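MutT/nudix family protein (Shewanella oneidensis, PDB 3GZ5) is an ADP-ribose-dependent transcriptional regulator of NAD metabolism that joins a Nudix domain, which probably senses ADP-ribose, to a DNA-binding winged-helix domain. Local coordinates at residues 77-82 against 125-130; 71-76 against 82-87. All coordinates share one frame; numbering follows the deposited sequence.

Both interactions use helix 68-80 of the Nudix domain, and their centres lie about 12 Å apart. Interaction 2 sets the middle of the helix against the chain that follows it, 82-87, which leads into strand 86-95. Interaction 1 sets the end of the same helix against 125-130, where strand 128-132 begins. The two strands belong to the same mixed sheet, so the helix is tied to two parts of it. Val82, just past the helix end, lies in both segment pairs but touches nothing across interaction 1. The sodium ion belongs to interaction 1, bound through Val125 and Val128; it is about 13 Å from the Val82 side chain.

Interaction 1 (77-82 against 125-130); sequences AEKTAV and VSDVKW. With NA (sodium ion), chain D.
Lys79 lays the aliphatic part of its side chain obliquely across Val128. The closest approach is between Lys79 CD and Val128 CG2, at 3.6 Å, while Val128 CG1 lies 4.1 Å from Lys79 O. The lysine gets there by folding: its bend at CB-CG (chi2 -69°) and another at CG-CD carry the chain over the valine. Beyond it the ammonium heads for Asp127, but Lys79 NZ stops 4.2 Å from Asp127 OD2, too far for a salt bridge.

Val128 also packs on Leu40 of strand 36-43, and Lys79 touches Val42 of that strand. The sodium ion takes Val125 O at 2.2 Å and Val128 O at 2.3 Å, with Ile122 O as a third ligand, so the loop entering strand 128-132 curls around the cation. The helix end is finished by an ST turn, Val82 N donating to Thr80 OG1 (3.2 Å). Ala81 leaves the helix with positive phi (67°), where the Nudix signature carries glycine.

The chemistry is therefore divided: methyl and methylene groups make the contact itself, the lysine-aspartate pair at its margin probably adds a weak electrostatic attraction, and the sodium is bound through backbone carbonyls, while the valine side chain points toward the helix.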
ATOM      1  N   ALA B  77      15.649 -15.605   0.859  1.00 45.40           N
ATOM      2  CA  ALA B  77      17.039 -16.043   0.870  1.00 46.14           C
ATOM      3  C   ALA B  77      17.169 -17.558   1.086  1.00 46.83           C
ATOM      4  O   ALA B  77      18.138 -18.159   0.640  1.00 46.73           O
ATOM      5  CB  ALA B  77      17.821 -15.283   1.932  1.00 45.26           C
ATOM      6  N   GLU B  78      16.195 -18.144   1.786  1.00 47.46           N
ATOM      7  CA  GLU B  78      16.089 -19.602   1.984  1.00 48.17           C
ATOM      8  C   GLU B  78      15.842 -20.344   0.674  1.00 48.68           C
ATOM      9  O   GLU B  78      16.078 -21.557   0.580  1.00 49.09           O
ATOM     10  CB  GLU B  78      14.955 -19.920   2.963  1.00 47.84           C
ATOM     11  CG  GLU B  78      15.287 -19.592   4.407  1.00 48.72           C
ATOM     12  CD  GLU B  78      14.171 -19.900   5.366  1.00 49.68           C
ATOM     13  OE1 GLU B  78      13.011 -20.051   4.951  1.00 52.62           O
ATOM     14  OE2 GLU B  78      14.443 -19.967   6.572  1.00 53.24           O
ATOM     15  N   LYS B  79      15.371 -19.603  -0.324  1.00 48.98           N
ATOM     16  CA  LYS B  79      15.039 -20.141  -1.637  1.00 49.61           C
ATOM     17  C   LYS B  79      16.040 -19.729  -2.714  1.00 49.79           C
ATOM     18  O   LYS B  79      16.274 -20.491  -3.655  1.00 50.51           O
ATOM     19  CB  LYS B  79      13.621 -19.693  -2.076  1.00 50.21           C
ATOM     20  CG  LYS B  79      12.519 -20.095  -1.134  1.00 50.80           C
ATOM     21  CD  LYS B  79      12.351 -21.609  -1.178  1.00 54.38           C
ATOM     22  CE  LYS B  79      12.121 -22.191   0.204  1.00 57.31           C
ATOM     23  NZ  LYS B  79      11.764 -23.635   0.097  1.00 61.94           N
ATOM     24  N   THR B  80      16.609 -18.528  -2.591  1.00 49.10           N
ATOM     25  CA  THR B  80      17.404 -17.929  -3.672  1.00 47.62           C
ATOM     26  C   THR B  80      18.870 -17.756  -3.310  1.00 47.09           C
ATOM     27  O   THR B  80      19.712 -17.558  -4.205  1.00 46.90           O
ATOM     28  CB  THR B  80      16.887 -16.525  -4.057  1.00 47.63           C
ATOM     29  OG1 THR B  80      16.924 -15.686  -2.901  1.00 46.31           O
ATOM     30  CG2 THR B  80      15.470 -16.578  -4.577  1.00 47.70           C
ATOM     31  N   ALA B  81      19.169 -17.786  -2.009  1.00 45.65           N
ATOM     32  CA  ALA B  81      20.509 -17.468  -1.510  1.00 45.20           C
ATOM     33  C   ALA B  81      20.935 -15.994  -1.691  1.00 44.67           C
ATOM     34  O   ALA B  81      22.108 -15.668  -1.589  1.00 44.89           O
ATOM     35  CB  ALA B  81      21.530 -18.400  -2.137  1.00 45.13           C
ATOM     36  N   VAL B  82      19.980 -15.115  -1.969  1.00 44.80           N
ATOM     37  CA  VAL B  82      20.243 -13.685  -2.175  1.00 44.85           C
ATOM     38  C   VAL B  82      19.139 -12.875  -1.517  1.00 43.99           C
ATOM     39  O   VAL B  82      17.959 -13.237  -1.611  1.00 43.67           O
ATOM     40  CB  VAL B  82      20.157 -13.256  -3.688  1.00 45.46           C
ATOM     41  CG1 VAL B  82      20.931 -11.945  -3.941  1.00 47.23           C
ATOM     42  CG2 VAL B  82      20.627 -14.322  -4.628  1.00 46.35           C
ATOM     43  N   VAL B 125      17.988 -27.078  -7.625  1.00 75.45           N
ATOM     44  CA  VAL B 125      16.893 -27.217  -6.652  1.00 74.57           C
ATOM     45  C   VAL B 125      15.567 -27.429  -7.379  1.00 74.08           C
ATOM     46  O   VAL B 125      15.175 -26.594  -8.189  1.00 73.95           O
ATOM     47  CB  VAL B 125      16.782 -25.967  -5.722  1.00 74.76           C
ATOM     48  CG1 VAL B 125      15.616 -26.116  -4.749  1.00 74.23           C
ATOM     49  CG2 VAL B 125      18.102 -25.714  -4.950  1.00 74.16           C
ATOM     50  N   SER B 126      14.873 -28.524  -7.070  1.00 73.31           N
ATOM     51  CA  SER B 126      13.696 -28.957  -7.855  1.00 72.75           C
ATOM     52  C   SER B 126      12.316 -28.468  -7.386  1.00 71.97           C
ATOM     53  O   SER B 126      11.332 -28.566  -8.122  1.00 71.47           O
ATOM     54  CB  SER B 126      13.687 -30.488  -8.027  1.00 72.78           C
ATOM     55  OG  SER B 126      13.972 -31.155  -6.805  1.00 73.24           O
ATOM     56  N   ASP B 127      12.235 -27.942  -6.171  1.00 71.62           N
ATOM     57  CA  ASP B 127      10.960 -27.420  -5.666  1.00 71.10           C
ATOM     58  C   ASP B 127      10.897 -25.885  -5.697  1.00 70.53           C
ATOM     59  O   ASP B 127       9.956 -25.283  -5.169  1.00 70.25           O
ATOM     60  CB  ASP B 127      10.671 -27.971  -4.265  1.00 71.24           C
ATOM     61  CG  ASP B 127      11.630 -27.449  -3.231  1.00 71.67           C
ATOM     62  OD1 ASP B 127      12.829 -27.259  -3.553  1.00 72.64           O
ATOM     63  OD2 ASP B 127      11.178 -27.222  -2.090  1.00 73.50           O
ATOM     64  N   VAL B 128      11.916 -25.274  -6.313  1.00 70.19           N
ATOM     65  CA  VAL B 128      11.986 -23.817  -6.550  1.00 69.47           C
ATOM     66  C   VAL B 128      12.309 -23.511  -8.022  1.00 68.36           C
ATOM     67  O   VAL B 128      13.359 -23.920  -8.538  1.00 69.90           O
ATOM     68  CB  VAL B 128      13.050 -23.116  -5.640  1.00 69.52           C
ATOM     69  CG1 VAL B 128      12.933 -21.602  -5.751  1.00 68.78           C
ATOM     70  CG2 VAL B 128      12.907 -23.553  -4.184  1.00 70.15           C
ATOM     71  N   LYS B 129      11.425 -22.766  -8.681  1.00 66.77           N
ATOM     72  CA  LYS B 129      11.561 -22.494 -10.113  1.00 64.98           C
ATOM     73  C   LYS B 129      11.016 -21.119 -10.524  1.00 63.36           C
ATOM     74  O   LYS B 129       9.959 -20.696 -10.051  1.00 62.82           O
ATOM     75  CB  LYS B 129      10.858 -23.608 -10.913  1.00 65.22           C
ATOM     76  CG  LYS B 129      10.989 -23.521 -12.435  1.00 66.27           C
ATOM     77  CD  LYS B 129      10.374 -24.757 -13.107  1.00 68.52           C
ATOM     78  CE  LYS B 129      10.309 -24.637 -14.640  1.00 69.34           C
ATOM     79  NZ  LYS B 129      11.642 -24.842 -15.314  1.00 70.02           N
ATOM     80  N   TRP B 130      11.746 -20.436 -11.409  1.00 61.55           N
ATOM     81  CA  TRP B 130      11.234 -19.248 -12.100  1.00 59.81           C
ATOM     82  C   TRP B 130      10.228 -19.670 -13.162  1.00 59.78           C
ATOM     83  O   TRP B 130      10.569 -20.422 -14.081  1.00 59.45           O
ATOM     84  CB  TRP B 130      12.358 -18.497 -12.797  1.00 58.34           C
ATOM     85  CG  TRP B 130      13.258 -17.682 -11.921  1.00 57.94           C
ATOM     86  CD1 TRP B 130      14.576 -17.902 -11.689  1.00 56.51           C
ATOM     87  CD2 TRP B 130      12.911 -16.495 -11.185  1.00 56.13           C
ATOM     88  NE1 TRP B 130      15.080 -16.937 -10.850  1.00 57.15           N
ATOM     89  CE2 TRP B 130      14.075 -16.064 -10.522  1.00 56.93           C
ATOM     90  CE3 TRP B 130      11.727 -15.759 -11.020  1.00 54.37           C
ATOM     91  CZ2 TRP B 130      14.100 -14.918  -9.712  1.00 55.96           C
ATOM     92  CZ3 TRP B 130      11.750 -14.634 -10.213  1.00 55.32           C
ATOM     93  CH2 TRP B 130      12.931 -14.225  -9.568  1.00 55.52           C
TER
HETATM   94 NA    NA D 238      15.122 -24.886  -9.624  1.00 72.87          NA

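Interaction 2 (71-76 against 82-87)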
ATOM      1  N   THR B  71      11.500 -11.160   8.195  1.00 39.74           N
ATOM      2  CA  THR B  71      10.802 -12.397   7.890  1.00 39.95           C
ATOM      3  C   THR B  71      10.764 -12.703   6.375  1.00 39.69           C
ATOM      4  O   THR B  71      11.189 -13.769   5.962  1.00 39.75           O
ATOM      5  CB  THR B  71       9.396 -12.399   8.485  1.00 40.14           C
ATOM      6  OG1 THR B  71       9.497 -12.175   9.910  1.00 41.81           O
ATOM      7  CG2 THR B  71       8.700 -13.743   8.185  1.00 38.58           C
ATOM      8  N   VAL B  72      10.298 -11.758   5.565  1.00 39.45           N
ATOM      9  CA  VAL B  72      10.165 -11.993   4.127  1.00 39.57           C
ATOM     10  C   VAL B  72      11.513 -12.099   3.383  1.00 39.81           C
ATOM     11  O   VAL B  72      11.612 -12.822   2.403  1.00 40.51           O
ATOM     12  CB  VAL B  72       9.177 -10.972   3.447  1.00 39.57           C
ATOM     13  CG1 VAL B  72       9.791  -9.567   3.314  1.00 35.38           C
ATOM     14  CG2 VAL B  72       8.675 -11.525   2.097  1.00 39.74           C
ATOM     15  N   LEU B  73      12.544 -11.420   3.869  1.00 40.28           N
ATOM     16  CA  LEU B  73      13.874 -11.483   3.254  1.00 41.16           C
ATOM     17  C   LEU B  73      14.560 -12.821   3.539  1.00 41.82           C
ATOM     18  O   LEU B  73      15.258 -13.379   2.667  1.00 40.66           O
ATOM     19  CB  LEU B  73      14.762 -10.325   3.729  1.00 41.32           C
ATOM     20  CG  LEU B  73      14.353  -8.903   3.324  1.00 41.61           C
ATOM     21  CD1 LEU B  73      15.244  -7.863   3.974  1.00 42.53           C
ATOM     22  CD2 LEU B  73      14.340  -8.735   1.809  1.00 44.37           C
ATOM     23  N   ARG B  74      14.359 -13.317   4.768  1.00 42.30           N
ATOM     24  CA  ARG B  74      14.773 -14.664   5.125  1.00 42.13           C
ATOM     25  C   ARG B  74      14.059 -15.685   4.262  1.00 42.66           C
ATOM     26  O   ARG B  74      14.714 -16.526   3.685  1.00 42.51           O
ATOM     27  CB  ARG B  74      14.548 -14.976   6.613  1.00 42.33           C
ATOM     28  CG  ARG B  74      14.918 -16.425   6.966  1.00 40.46           C
ATOM     29  CD  ARG B  74      14.669 -16.816   8.409  1.00 41.62           C
ATOM     30  NE  ARG B  74      13.369 -16.419   8.937  1.00 42.51           N
ATOM     31  CZ  ARG B  74      12.260 -17.157   8.896  1.00 43.74           C
ATOM     32  NH1 ARG B  74      11.152 -16.690   9.447  1.00 44.04           N
ATOM     33  NH2 ARG B  74      12.238 -18.336   8.291  1.00 44.57           N
ATOM     34  N   LYS B  75      12.727 -15.611   4.144  1.00 43.45           N
ATOM     35  CA  LYS B  75      12.013 -16.605   3.318  1.00 44.41           C
ATOM     36  C   LYS B  75      12.488 -16.577   1.875  1.00 44.83           C
ATOM     37  O   LYS B  75      12.506 -17.608   1.224  1.00 45.35           O
ATOM     38  CB  LYS B  75      10.479 -16.455   3.339  1.00 44.53           C
ATOM     39  CG  LYS B  75       9.785 -16.458   4.693  1.00 45.75           C
ATOM     40  CD  LYS B  75      10.128 -17.666   5.607  1.00 48.96           C
ATOM     41  CE  LYS B  75       9.630 -19.013   5.099  1.00 50.26           C
ATOM     42  NZ  LYS B  75      10.146 -20.113   5.971  1.00 50.99           N
ATOM     43  N   LEU B  76      12.852 -15.398   1.365  1.00 45.21           N
ATOM     44  CA  LEU B  76      13.387 -15.319  -0.001  1.00 45.57           C
ATOM     45  C   LEU B  76      14.806 -15.890  -0.127  1.00 45.42           C
ATOM     46  O   LEU B  76      15.108 -16.589  -1.094  1.00 45.71           O
ATOM     47  CB  LEU B  76      13.285 -13.896  -0.588  1.00 44.91           C
ATOM     48  CG  LEU B  76      11.847 -13.463  -0.914  1.00 46.04           C
ATOM     49  CD1 LEU B  76      11.726 -11.979  -1.241  1.00 46.13           C
ATOM     50  CD2 LEU B  76      11.193 -14.313  -2.016  1.00 47.59           C
ATOM     51  N   VAL B  82      19.980 -15.115  -1.969  1.00 44.80           N
ATOM     52  CA  VAL B  82      20.243 -13.685  -2.175  1.00 44.85           C
ATOM     53  C   VAL B  82      19.139 -12.875  -1.517  1.00 43.99           C
ATOM     54  O   VAL B  82      17.959 -13.237  -1.611  1.00 43.67           O
ATOM     55  CB  VAL B  82      20.157 -13.256  -3.688  1.00 45.46           C
ATOM     56  CG1 VAL B  82      20.931 -11.945  -3.941  1.00 47.23           C
ATOM     57  CG2 VAL B  82      20.627 -14.322  -4.628  1.00 46.35           C
ATOM     58  N   VAL B  83      19.514 -11.759  -0.902  1.00 42.83           N
ATOM     59  CA  VAL B  83      18.556 -10.756  -0.511  1.00 42.33           C
ATOM     60  C   VAL B  83      18.240  -9.896  -1.770  1.00 41.83           C
ATOM     61  O   VAL B  83      19.142  -9.329  -2.376  1.00 42.03           O
ATOM     62  CB  VAL B  83      19.107  -9.907   0.673  1.00 43.13           C
ATOM     63  CG1 VAL B  83      18.127  -8.794   1.060  1.00 41.81           C
ATOM     64  CG2 VAL B  83      19.425 -10.824   1.890  1.00 43.57           C
ATOM     65  N   PRO B  84      16.966  -9.820  -2.183  1.00 41.30           N
ATOM     66  CA  PRO B  84      16.637  -9.025  -3.396  1.00 40.72           C
ATOM     67  C   PRO B  84      16.919  -7.536  -3.178  1.00 39.45           C
ATOM     68  O   PRO B  84      16.808  -7.070  -2.046  1.00 39.39           O
ATOM     69  CB  PRO B  84      15.133  -9.235  -3.586  1.00 40.56           C
ATOM     70  CG  PRO B  84      14.743 -10.320  -2.644  1.00 42.43           C
ATOM     71  CD  PRO B  84      15.771 -10.393  -1.548  1.00 41.30           C
ATOM     72  N   PRO B  85      17.306  -6.792  -4.240  1.00 38.74           N
ATOM     73  CA  PRO B  85      17.586  -5.373  -4.000  1.00 38.12           C
ATOM     74  C   PRO B  85      16.327  -4.518  -3.806  1.00 37.75           C
ATOM     75  O   PRO B  85      16.429  -3.401  -3.310  1.00 38.67           O
ATOM     76  CB  PRO B  85      18.356  -4.947  -5.261  1.00 38.28           C
ATOM     77  CG  PRO B  85      17.831  -5.850  -6.350  1.00 37.77           C
ATOM     78  CD  PRO B  85      17.537  -7.175  -5.650  1.00 38.19           C
ATOM     79  N   TYR B  86      15.155  -5.029  -4.166  1.00 36.71           N
ATOM     80  CA  TYR B  86      13.929  -4.239  -4.002  1.00 36.68           C
ATOM     81  C   TYR B  86      12.807  -5.084  -3.402  1.00 35.96           C
ATOM     82  O   TYR B  86      12.525  -6.181  -3.860  1.00 34.59           O
ATOM     83  CB  TYR B  86      13.452  -3.589  -5.325  1.00 36.58           C
ATOM     84  CG  TYR B  86      12.166  -2.789  -5.146  1.00 36.51           C
ATOM     85  CD1 TYR B  86      10.920  -3.408  -5.253  1.00 38.73           C
ATOM     86  CD2 TYR B  86      12.198  -1.429  -4.826  1.00 38.57           C
ATOM     87  CE1 TYR B  86       9.719  -2.694  -5.066  1.00 39.45           C
ATOM     88  CE2 TYR B  86      11.004  -0.699  -4.629  1.00 38.24           C
ATOM     89  CZ  TYR B  86       9.777  -1.345  -4.750  1.00 40.02           C
ATOM     90  OH  TYR B  86       8.593  -0.661  -4.537  1.00 41.59           O
ATOM     91  N   ILE B  87      12.167  -4.532  -2.388  1.00 37.25           N
ATOM     92  CA  ILE B  87      11.062  -5.198  -1.701  1.00 38.68           C
ATOM     93  C   ILE B  87      10.130  -4.165  -1.098  1.00 38.16           C
ATOM     94  O   ILE B  87      10.574  -3.166  -0.553  1.00 39.19           O
ATOM     95  CB  ILE B  87      11.577  -6.257  -0.643  1.00 39.32           C
ATOM     96  CG1 ILE B  87      10.428  -7.144  -0.175  1.00 41.14           C
ATOM     97  CG2 ILE B  87      12.294  -5.574   0.557  1.00 40.56           C
ATOM     98  CD1 ILE B  87      10.855  -8.550   0.138  1.00 42.19           C
TER
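The puckered ring of Pro84 is touched at two neighbouring carbons: CG meets Leu76 CD1 at 3.7 Å, the leucine crossing it at about a right angle, and CD meets Leu73 CD2 at 4.0 Å. The flat groups take no part across the contact. Tyr86 points away from the helix, and its ring meets that of Phe168 with the planes at about 20°. Thr71 O lies over one face of the Arg74 guanidinium, displaced to its margin and 4.3 Å off its plane; the arginine forms salt bridges with Asp65 and Glu78.

Ile87 touches three helix side chains. Its CG1 runs anti to the backbone N (chi1 -167°), sending CD1 toward the helix, where it meets Val72 CG1 at 3.5 Å and Leu76 CD1 at 3.8 Å, both tip to tip. Leu73 comes in obliquely instead, its CD2 3.9 Å from Ile87 CD1 and the same distance from Val83 CG1 at the more exposed margin.

Behind this cluster the helix rests on the sheet: Val72 and Leu76 touch Ala27 of strand 22-33, and also Tyr109 and Ala111 respectively. Ile87 meets both of these residues of strand 104-112. All the side-chain contacts across the interface are between carbons, so shape and the burial of apolar surface, without directional bonds, hold the chain after the helix against it as it enters strand 86-95.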